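Long-range contact in possible galactose mutarotase (Streptomyces platensis subsp. rosaceus, PDB 4RNL), which probably interconverts the alpha and beta anomers of galactose or a related aldose: residues R84-I89 and N178-T183. Sequence-based numbering, arbitrary orientation.
Sequences RYANRI and NLTNHT. With GOL (glycerol), chain E.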
ATOM      1  N   ARG A  84       9.945   7.233   0.548  1.00 11.01           N
ATOM      2  CA  ARG A  84      10.825   6.284   1.237  1.00 13.39           C
ATOM      3  C   ARG A  84      10.270   5.836   2.587  1.00 13.69           C
ATOM      4  O   ARG A  84      10.656   4.789   3.115  1.00 12.86           O
ATOM      5  CB  ARG A  84      12.210   6.932   1.445  1.00 16.29           C
ATOM      6  CG  ARG A  84      13.289   5.987   1.959  1.00 12.15           C
ATOM      7  CD  ARG A  84      14.613   6.705   2.219  1.00 13.04           C
ATOM      8  NE  ARG A  84      15.173   7.336   1.017  1.00 13.62           N
ATOM      9  CZ  ARG A  84      16.477   7.563   0.849  1.00 15.55           C
ATOM     10  NH1 ARG A  84      17.342   7.190   1.787  1.00 15.71           N
ATOM     11  NH2 ARG A  84      16.924   8.147  -0.256  1.00 15.64           N
ATOM     12  N   TYR A  85       9.376   6.641   3.153  1.00 10.80           N
ATOM     13  CA  TYR A  85       8.787   6.313   4.455  1.00  9.93           C
ATOM     14  C   TYR A  85       7.269   6.429   4.387  1.00  9.65           C
ATOM     15  O   TYR A  85       6.725   7.523   4.221  1.00 13.17           O
ATOM     16  CB  TYR A  85       9.370   7.165   5.610  1.00 10.13           C
ATOM     17  CG  TYR A  85       8.908   6.616   6.949  1.00 11.63           C
ATOM     18  CD1 TYR A  85       7.684   6.989   7.485  1.00 12.41           C
ATOM     19  CD2 TYR A  85       9.669   5.673   7.638  1.00 14.02           C
ATOM     20  CE1 TYR A  85       7.228   6.456   8.667  1.00 15.94           C
ATOM     21  CE2 TYR A  85       9.227   5.133   8.831  1.00 12.51           C
ATOM     22  CZ  TYR A  85       7.998   5.530   9.337  1.00 14.81           C
ATOM     23  OH  TYR A  85       7.528   5.003  10.518  1.00 15.95           O
ATOM     24  N   ALA A  86       6.587   5.297   4.523  1.00 11.58           N
ATOM     25  CA  ALA A  86       5.128   5.279   4.417  1.00 12.36           C
ATOM     26  C   ALA A  86       4.512   5.785   5.710  1.00 12.14           C
ATOM     27  O   ALA A  86       4.997   5.482   6.804  1.00 16.11           O
ATOM     28  CB  ALA A  86       4.622   3.884   4.107  1.00 13.50           C
ATOM     29  N   ASN A  87       3.413   6.516   5.566  1.00 11.15           N
ATOM     30  CA  ASN A  87       2.747   7.199   6.676  1.00 10.90           C
ATOM     31  C   ASN A  87       3.540   8.390   7.231  1.00 10.79           C
ATOM     32  O   ASN A  87       4.331   9.005   6.507  1.00 15.97           O
ATOM     33  CB  ASN A  87       2.313   6.221   7.774  1.00 14.26           C
ATOM     34  CG  ASN A  87       1.002   6.623   8.404  1.00 18.17           C
ATOM     35  OD1 ASN A  87       0.985   7.363   9.380  1.00 21.10           O
ATOM     36  ND2 ASN A  87      -0.112   6.175   7.813  1.00 21.49           N
ATOM     37  N   ARG A  88       3.330   8.720   8.500  1.00 11.37           N
ATOM     38  CA  ARG A  88       3.724  10.033   9.001  1.00 13.53           C
ATOM     39  C   ARG A  88       4.975  10.035   9.862  1.00 13.43           C
ATOM     40  O   ARG A  88       5.208   9.114  10.649  1.00 16.13           O
ATOM     41  CB  ARG A  88       2.563  10.660   9.789  1.00 16.37           C
ATOM     42  CG  ARG A  88       1.342  10.933   8.941  1.00 15.57           C
ATOM     43  CD  ARG A  88       0.187  11.526   9.730  1.00 14.35           C
ATOM     44  NE  ARG A  88      -0.849  11.975   8.793  1.00 17.96           N
ATOM     45  CZ  ARG A  88      -1.772  11.176   8.270  1.00 27.46           C
ATOM     46  NH1 ARG A  88      -1.816   9.896   8.616  1.00 23.37           N
ATOM     47  NH2 ARG A  88      -2.656  11.655   7.400  1.00 26.33           N
ATOM     48  N   ILE A  89       5.767  11.092   9.708  1.00 13.91           N
ATOM     49  CA  ILE A  89       6.866  11.384  10.621  1.00 11.53           C
ATOM     50  C   ILE A  89       6.548  12.723  11.259  1.00 13.54           C
ATOM     51  O   ILE A  89       6.410  13.738  10.567  1.00 14.05           O
ATOM     52  CB  ILE A  89       8.213  11.450   9.878  1.00 11.17           C
ATOM     53  CG1 ILE A  89       8.557  10.075   9.296  1.00 11.46           C
ATOM     54  CG2 ILE A  89       9.333  11.949  10.820  1.00 11.60           C
ATOM     55  CD1 ILE A  89       9.801  10.071   8.380  1.00 11.39           C
ATOM     56  N   ASN A 178      10.490   2.403   4.951  1.00 10.11           N
ATOM     57  CA  ASN A 178       9.218   1.767   5.280  1.00  9.27           C
ATOM     58  C   ASN A 178       8.376   1.811   4.014  1.00 11.45           C
ATOM     59  O   ASN A 178       7.705   2.811   3.745  1.00 11.52           O
ATOM     60  CB  ASN A 178       8.549   2.539   6.421  1.00 10.23           C
ATOM     61  CG  ASN A 178       7.246   1.904   6.911  1.00 11.70           C
ATOM     62  OD1 ASN A 178       7.036   0.690   6.824  1.00 13.88           O
ATOM     63  ND2 ASN A 178       6.359   2.742   7.434  1.00 17.40           N
ATOM     64  N   LEU A 179       8.444   0.755   3.205  1.00  8.56           N
ATOM     65  CA  LEU A 179       7.737   0.752   1.921  1.00  8.39           C
ATOM     66  C   LEU A 179       6.436  -0.029   2.001  1.00 12.37           C
ATOM     67  O   LEU A 179       6.367  -1.059   2.661  1.00 13.18           O
ATOM     68  CB  LEU A 179       8.619   0.139   0.838  1.00  9.52           C
ATOM     69  CG  LEU A 179      10.036   0.701   0.766  1.00 13.77           C
ATOM     70  CD1 LEU A 179      10.846   0.003  -0.308  1.00 14.44           C
ATOM     71  CD2 LEU A 179       9.979   2.187   0.495  1.00 16.44           C
ATOM     72  N   THR A 180       5.401   0.450   1.322  1.00 10.87           N
ATOM     73  CA  THR A 180       4.129  -0.271   1.323  1.00 11.51           C
ATOM     74  C   THR A 180       3.456  -0.061  -0.011  1.00 16.77           C
ATOM     75  O   THR A 180       3.924   0.729  -0.831  1.00 15.47           O
ATOM     76  CB  THR A 180       3.173   0.213   2.438  1.00 18.85           C
ATOM     77  OG1 THR A 180       2.070  -0.702   2.555  1.00 24.02           O
ATOM     78  CG2 THR A 180       2.628   1.605   2.132  1.00 13.91           C
ATOM     79  N   ASN A 181       2.365  -0.778  -0.232  1.00 10.35           N
ATOM     80  CA  ASN A 181       1.528  -0.495  -1.390  1.00  9.53           C
ATOM     81  C   ASN A 181       0.177  -0.003  -0.903  1.00  9.03           C
ATOM     82  O   ASN A 181      -0.427  -0.596  -0.002  1.00 13.04           O
ATOM     83  CB  ASN A 181       1.364  -1.714  -2.293  1.00  9.57           C
ATOM     84  CG  ASN A 181       0.576  -1.376  -3.546  1.00 12.37           C
ATOM     85  OD1 ASN A 181      -0.653  -1.383  -3.533  1.00 17.34           O
ATOM     86  ND2 ASN A 181       1.282  -1.004  -4.608  1.00 10.57           N
ATOM     87  N   HIS A 182      -0.286   1.090  -1.494  1.00  8.41           N
ATOM     88  CA  HIS A 182      -1.458   1.806  -1.006  1.00  8.57           C
ATOM     89  C   HIS A 182      -2.703   1.477  -1.843  1.00 13.21           C
ATOM     90  O   HIS A 182      -3.558   2.331  -2.057  1.00 16.13           O
ATOM     91  CB  HIS A 182      -1.157   3.303  -1.062  1.00 11.32           C
ATOM     92  CG  HIS A 182      -1.948   4.131  -0.097  1.00 16.87           C
ATOM     93  ND1 HIS A 182      -3.323   4.194  -0.121  1.00 16.60           N
ATOM     94  CD2 HIS A 182      -1.550   4.965   0.896  1.00 15.68           C
ATOM     95  CE1 HIS A 182      -3.743   5.016   0.825  1.00 19.96           C
ATOM     96  NE2 HIS A 182      -2.687   5.502   1.454  1.00 19.94           N
ATOM     97  N   THR A 183      -2.800   0.241  -2.325  1.00 11.81           N
ATOM     98  CA  THR A 183      -3.999  -0.204  -3.042  1.00 11.14           C
ATOM     99  C   THR A 183      -5.241  -0.083  -2.136  1.00 15.13           C
ATOM    100  O   THR A 183      -5.197  -0.456  -0.961  1.00 13.05           O
ATOM    101  CB  THR A 183      -3.825  -1.669  -3.532  1.00 12.57           C
ATOM    102  OG1 THR A 183      -2.954  -1.696  -4.681  1.00 11.56           O
ATOM    103  CG2 THR A 183      -5.160  -2.287  -3.921  1.00 12.48           C
TER
HETATM  104  C1  GOL E 401      -3.377   6.340   5.075  1.00 28.77           C
HETATM  105  O1  GOL E 401      -2.287   5.910   4.298  1.00 34.91           O
HETATM  106  C2  GOL E 401      -3.089   7.706   5.696  1.00 29.93           C
HETATM  107  O2  GOL E 401      -2.911   7.579   7.104  1.00 17.63           O
HETATM  108  C3  GOL E 401      -4.275   8.619   5.383  1.00 36.82           C
HETATM  109  O3  GOL E 401      -4.231   9.797   6.159  1.00 34.73           O
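Arg84 follows a non-proline cis peptide bond and presents its O to Asn178 N (3.0 Å, nearly straight). This begins a single bridge of parallel pattern between Tyr85 and Asn178, unusual in a galactose mutarotase-like beta-sandwich built from antiparallel sheets. Asn178 O accepts from Ala86 N (2.8 Å), so one residue is gripped by the two that flank Tyr85. With CG anti to the backbone N (chi1 -176°), Asn178 ND2 gives a weak bond to Ala86 O (3.1 Å), while OD1 accepts from His311 N. An amide suits this buried place because it can donate and accept at once. Tyr85 lays one ring face over Asn178 CB, 3.9 Å from the ring centroid in a CH-pi contact, and its OH accepts from Ser315 N. Cutting Tyr85 back to an alanine would probably leave Asn178 CB without its aromatic cover and Ser315 N without its acceptor. Small Ala86 lets Thr180 CG2 approach Ala86 CB to 3.6 Å, and Thr180 OG1 hydrogen-bonds to Thr309 O. Beyond the bridge the segments diverge around a glycerol, probably from the crystallisation liquor, hydrogen-bonded also to His113, Asp242 and Glu308, consistent with a sugar pocket. There His182 NE2 donates to glycerol O1, and Arg88 NH2 to glycerol O3, 2.7 Å away in the guanidinium plane.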